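Side-chain contacts in nucleoside diphosphate kinase (Pyrobaculum aerophilum, PDB 1XQI), which catalyses transfer of the gamma phosphate of ATP to nucleoside diphosphates, probably through a phosphorylated enzyme intermediate, to make other nucleoside triphosphates: residues H172-D175 against E179-R182; E60-S65 against R185-E190. The protein carries 6 engineered substitutions. One frame throughout, in Å; residues are numbered along the deposited sequence.

Contact 1: H172-D175 against E179-R182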
loop_
_atom_site.group_PDB
_atom_site.type_symbol
_atom_site.label_atom_id
_atom_site.label_comp_id
_atom_site.label_asym_id
_atom_site.label_seq_id
_atom_site.Cartn_x
_atom_site.Cartn_y
_atom_site.Cartn_z
ATOM N N HIS A 172 12.596 5.822 5.812
ATOM C CA HIS A 172 13.920 5.274 5.566
ATOM C C HIS A 172 14.039 4.925 4.088
ATOM O O HIS A 172 13.161 4.239 3.540
ATOM C CB HIS A 172 14.136 3.985 6.361
ATOM C CG HIS A 172 15.259 3.141 5.836
ATOM N ND1 HIS A 172 16.557 3.276 6.271
ATOM C CD2 HIS A 172 15.280 2.162 4.893
ATOM C CE1 HIS A 172 17.331 2.418 5.632
ATOM N NE2 HIS A 172 16.584 1.727 4.792
ATOM N N ALA A 173 15.114 5.380 3.464
ATOM C CA ALA A 173 15.413 5.119 2.072
ATOM C C ALA A 173 16.775 4.433 1.984
ATOM O O ALA A 173 17.708 4.810 2.733
ATOM C CB ALA A 173 15.432 6.412 1.254
ATOM N N SER A 174 16.901 3.442 1.080
ATOM C CA SER A 174 18.174 2.802 0.884
ATOM C C SER A 174 19.153 3.886 0.477
ATOM O O SER A 174 18.797 4.817 -0.259
ATOM C CB SER A 174 18.118 1.702 -0.166
ATOM O OG SER A 174 17.191 0.687 0.200
ATOM N N ASP A 175 20.372 3.781 1.007
ATOM C CA ASP A 175 21.353 4.829 0.836
ATOM C C ASP A 175 22.345 4.432 -0.187
ATOM O O ASP A 175 23.309 5.142 -0.340
ATOM C CB ASP A 175 22.083 5.198 2.152
ATOM C CG ASP A 175 23.139 4.138 2.578
ATOM O OD1 ASP A 175 23.915 4.435 3.527
ATOM O OD2 ASP A 175 23.194 3.012 1.979
ATOM N N GLU A 179 23.032 -1.583 -0.648
ATOM C CA GLU A 179 22.143 -1.639 0.478
ATOM C C GLU A 179 20.657 -1.877 0.071
ATOM O O GLU A 179 19.911 -2.582 0.766
ATOM C CB GLU A 179 22.348 -0.371 1.291
ATOM C CG GLU A 179 22.041 -0.563 2.737
ATOM C CD GLU A 179 23.072 -1.379 3.540
ATOM O OE1 GLU A 179 23.739 -2.300 3.019
ATOM O OE2 GLU A 179 23.150 -1.104 4.739
ATOM N N ALA A 180 20.244 -1.334 -1.072
ATOM C CA ALA A 180 18.891 -1.588 -1.584
ATOM C C ALA A 180 18.635 -3.043 -1.953
ATOM O O ALA A 180 17.617 -3.587 -1.537
ATOM C CB ALA A 180 18.532 -0.646 -2.736
ATOM N N GLU A 181 19.529 -3.704 -2.694
ATOM C CA GLU A 181 19.315 -5.148 -2.972
ATOM C C GLU A 181 19.202 -5.953 -1.646
ATOM O O GLU A 181 18.456 -6.931 -1.551
ATOM C CB GLU A 181 20.362 -5.743 -3.962
ATOM N N ARG A 182 19.874 -5.494 -0.597
ATOM C CA ARG A 182 19.773 -6.182 0.695
ATOM C C ARG A 182 18.466 -5.893 1.461
ATOM O O ARG A 182 17.800 -6.801 1.952
ATOM C CB ARG A 182 20.975 -5.815 1.564
ATOM C CG ARG A 182 21.469 -6.970 2.347
ATOM C CD ARG A 182 22.244 -6.522 3.578
ATOM N NE ARG A 182 21.369 -5.997 4.613
ATOM C CZ ARG A 182 21.273 -4.718 4.942
ATOM N NH1 ARG A 182 22.023 -3.835 4.294
ATOM N NH2 ARG A 182 20.437 -4.340 5.916
#
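The carboxylates of D175 and E179 are turned 30° from each other, and D175 meets the aliphatic stem of E179, not its acid end. D175 OD2 lies 3.6 Å from E179 CB, while OD2 and E179 OE2 remain 5.0 Å apart, a distance that probably softens the repulsion between the like charges. With CG anti to the backbone N (chi1 -152°) and a bend at chi2, the E179 chain leaves CB and CG facing OD2 and its acid bent off to the R182 side. As modelled, the R182 guanidinium turns an edge to that acid, but the two groups sit too close for this orientation, or the length of their salt bridge, to be relied on.

S174 supplies the closer packing: its OG lies 3.4 Å from A180 CA, and its CB 3.5 Å from A180 CB. Having OG anti to the carbonyl carbon (chi1 -60°) turns the hydroxyl towards the helix, where it hydrogen-bonds E183. The same carboxylate oxygen of E183 also bonds H172 NE2, so this second-shell acid ties the imidazole to both the serine and the helix. This junction of strand 171-173 with helix 177-187 frames one side of the predicted phosphohistidine site of an NDP kinase.

Contact 2: E60-S65 against R185-E190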
loop_
_atom_site.group_PDB
_atom_site.type_symbol
_atom_site.label_atom_id
_atom_site.label_comp_id
_atom_site.label_asym_id
_atom_site.label_seq_id
_atom_site.Cartn_x
_atom_site.Cartn_y
_atom_site.Cartn_z
ATOM N N GLU A 60 16.017 -5.080 14.459
ATOM C CA GLU A 60 17.410 -5.380 14.878
ATOM C C GLU A 60 18.218 -5.926 13.721
ATOM O O GLU A 60 19.335 -5.497 13.494
ATOM C CB GLU A 60 17.474 -6.363 16.067
ATOM C CG GLU A 60 18.028 -5.775 17.373
ATOM C CD GLU A 60 17.328 -6.324 18.650
ATOM O OE1 GLU A 60 17.952 -7.109 19.401
ATOM O OE2 GLU A 60 16.162 -5.970 18.930
ATOM N N ARG A 61 17.646 -6.846 12.956
ATOM C CA ARG A 61 18.378 -7.407 11.812
ATOM C C ARG A 61 18.301 -6.582 10.540
ATOM O O ARG A 61 19.151 -6.745 9.665
ATOM C CB ARG A 61 17.993 -8.862 11.521
ATOM C CG ARG A 61 18.644 -9.877 12.461
ATOM C CD ARG A 61 18.087 -11.288 12.224
ATOM N NE ARG A 61 16.688 -11.397 12.672
ATOM C CZ ARG A 61 15.613 -11.422 11.868
ATOM N NH1 ARG A 61 15.735 -11.374 10.528
ATOM N NH2 ARG A 61 14.393 -11.496 12.406
ATOM N N PHE A 62 17.319 -5.699 10.414
ATOM C CA PHE A 62 17.229 -4.899 9.186
ATOM C C PHE A 62 18.296 -3.811 9.149
ATOM O O PHE A 62 18.873 -3.516 8.092
ATOM C CB PHE A 62 15.834 -4.281 9.049
ATOM C CG PHE A 62 15.713 -3.284 7.920
ATOM C CD1 PHE A 62 15.633 -1.921 8.186
ATOM C CD2 PHE A 62 15.687 -3.717 6.591
ATOM C CE1 PHE A 62 15.536 -0.979 7.146
ATOM C CE2 PHE A 62 15.577 -2.790 5.561
ATOM C CZ PHE A 62 15.511 -1.395 5.849
ATOM N N TYR A 63 18.536 -3.191 10.306
ATOM C CA TYR A 63 19.614 -2.209 10.444
ATOM C C TYR A 63 20.934 -2.873 10.625
ATOM O O TYR A 63 20.988 -3.889 11.281
ATOM C CB TYR A 63 19.349 -1.251 11.583
ATOM C CG TYR A 63 18.378 -0.250 11.134
ATOM C CD1 TYR A 63 17.062 -0.298 11.562
ATOM C CD2 TYR A 63 18.742 0.714 10.240
ATOM C CE1 TYR A 63 16.145 0.598 11.122
ATOM C CE2 TYR A 63 17.826 1.640 9.794
ATOM C CZ TYR A 63 16.516 1.570 10.251
ATOM O OH TYR A 63 15.576 2.494 9.820
ATOM N N PRO A 64 22.009 -2.304 10.037
ATOM C CA PRO A 64 23.334 -2.959 10.134
ATOM C C PRO A 64 23.768 -3.114 11.570
ATOM O O PRO A 64 23.274 -2.400 12.459
ATOM C CB PRO A 64 24.281 -1.982 9.433
ATOM C CG PRO A 64 23.357 -1.188 8.476
ATOM C CD PRO A 64 22.066 -1.039 9.270
ATOM N N SER A 65 24.679 -4.055 11.803
ATOM C CA SER A 65 25.306 -4.155 13.094
ATOM C C SER A 65 26.819 -4.018 12.951
ATOM O O SER A 65 27.572 -4.346 13.875
ATOM C CB SER A 65 24.879 -5.449 13.750
ATOM O OG SER A 65 23.540 -5.757 13.354
ATOM N N ARG A 185 15.551 -7.736 -0.437
ATOM C CA ARG A 185 15.473 -9.196 -0.078
ATOM C C ARG A 185 14.943 -9.402 1.354
ATOM O O ARG A 185 14.101 -10.251 1.611
ATOM C CB ARG A 185 16.836 -9.947 -0.270
ATOM C CG ARG A 185 16.814 -11.484 0.208
ATOM C CD ARG A 185 18.139 -12.001 0.913
ATOM N NE ARG A 185 18.823 -10.878 1.585
ATOM C CZ ARG A 185 18.597 -10.445 2.840
ATOM N NH1 ARG A 185 17.722 -11.074 3.650
ATOM N NH2 ARG A 185 19.268 -9.372 3.287
ATOM N N PHE A 186 15.437 -8.586 2.272
ATOM C CA PHE A 186 15.047 -8.664 3.679
ATOM C C PHE A 186 13.543 -8.676 3.906
ATOM O O PHE A 186 13.077 -9.470 4.705
ATOM C CB PHE A 186 15.690 -7.530 4.502
ATOM C CG PHE A 186 15.337 -7.595 5.951
ATOM C CD1 PHE A 186 16.104 -8.355 6.831
ATOM C CD2 PHE A 186 14.201 -6.940 6.436
ATOM C CE1 PHE A 186 15.747 -8.454 8.176
ATOM C CE2 PHE A 186 13.851 -7.018 7.776
ATOM C CZ PHE A 186 14.622 -7.777 8.646
ATOM N N TRP A 187 12.803 -7.787 3.225
ATOM C CA TRP A 187 11.344 -7.634 3.375
ATOM C C TRP A 187 10.467 -8.401 2.381
ATOM O O TRP A 187 9.302 -8.609 2.669
ATOM C CB TRP A 187 10.958 -6.165 3.258
ATOM C CG TRP A 187 11.365 -5.297 4.398
ATOM C CD1 TRP A 187 12.312 -4.309 4.386
ATOM C CD2 TRP A 187 10.823 -5.318 5.716
ATOM N NE1 TRP A 187 12.414 -3.728 5.635
ATOM C CE2 TRP A 187 11.501 -4.314 6.467
ATOM C CE3 TRP A 187 9.846 -6.105 6.353
ATOM C CZ2 TRP A 187 11.224 -4.062 7.817
ATOM C CZ3 TRP A 187 9.565 -5.860 7.701
ATOM C CH2 TRP A 187 10.266 -4.846 8.425
ATOM N N PHE A 188 10.992 -8.788 1.218
ATOM C CA PHE A 188 10.175 -9.396 0.157
ATOM C C PHE A 188 10.755 -10.702 -0.389
ATOM O O PHE A 188 11.942 -10.771 -0.716
ATOM C CB PHE A 188 9.916 -8.391 -1.003
ATOM C CG PHE A 188 9.210 -7.123 -0.562
ATOM C CD1 PHE A 188 9.932 -5.960 -0.312
ATOM C CD2 PHE A 188 7.842 -7.111 -0.354
ATOM C CE1 PHE A 188 9.322 -4.809 0.117
ATOM C CE2 PHE A 188 7.195 -5.950 0.083
ATOM C CZ PHE A 188 7.933 -4.793 0.320
ATOM N N ARG A 189 9.918 -11.738 -0.494
ATOM C CA ARG A 189 10.300 -12.932 -1.268
ATOM C C ARG A 189 10.352 -12.525 -2.734
ATOM O O ARG A 189 9.780 -11.516 -3.116
ATOM C CB ARG A 189 9.292 -14.080 -1.095
ATOM C CG ARG A 189 9.360 -14.855 0.236
ATOM C CD ARG A 189 8.470 -14.235 1.321
ATOM N NE ARG A 189 7.019 -14.227 1.015
ATOM C CZ ARG A 189 6.076 -13.704 1.819
ATOM N NH1 ARG A 189 6.420 -13.148 2.987
ATOM N NH2 ARG A 189 4.784 -13.737 1.472
ATOM N N GLU A 190 11.041 -13.297 -3.560
ATOM C CA GLU A 190 11.075 -13.053 -5.012
ATOM C C GLU A 190 9.693 -12.766 -5.614
ATOM O O GLU A 190 9.531 -11.844 -6.410
ATOM C CB GLU A 190 11.724 -14.253 -5.715
ATOM C CG GLU A 190 13.233 -14.283 -5.542
ATOM C CD GLU A 190 13.821 -12.871 -5.649
ATOM O OE1 GLU A 190 14.289 -12.339 -4.609
ATOM O OE2 GLU A 190 13.772 -12.285 -6.762
#
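F62 meets F186 and W187 through aromatic and CH-pi contacts. The CH-pi contact comes first: F62 CB stands over one face of the F186 ring, 3.9 Å from its centroid and 24° off the normal. The F62 chain leaves with CG anti to the backbone N (chi1 172°), which carries its ring past F186 and on to W187.

Among the ring pairs, the planes of F62 and F186 are inclined at 53° with centroids 5.4 Å apart; the nearest carbons are F62 CD2 and F186 CD2, 3.6 Å apart. The W187 side chain runs at about a right angle to that of F62 and brings the NE1 side of its five-membered ring over a face of the phenyl, with NE1 3.3 Å from F62 CE2.

A cationic group completes the contact on the solvent-exposed side. R61, bent at chi3, comes obliquely to F186, its NH1 3.7 Å from F186 CE1. Were F186 cut back to alanine, F62 CB would probably lose the face it rests on and the R61 guanidinium its neighbour, opening a gap between the helices.

Beneath, W187 and F62 both touch I21 of strand 17-22. This aromatic cluster joins the ends of helices 56-62 and 177-187 on one side of the sheet in a ferredoxin-like alpha/beta sandwich.

Overall arrangement
The two contacts have centres about 10 Å apart and share helix 177-187, contact 1 using its early turns and contact 2 its C-terminal end. Along the chain, segment 60-65 comes first; more than a hundred residues later 172-175, 179-182 and 185-190 follow in close succession, so contact 1 is local and contact 2 long-range. F62 links them: its ring packs edge-to-face with the imidazole of H172, and its carbonyl O lies 2.8 Å from R182 NH2. Strand 171-173, at one edge of the chain's four-stranded antiparallel sheet, thus has its predicted catalytic histidine bordered by the C-terminal helix and by the end of helix 56-62.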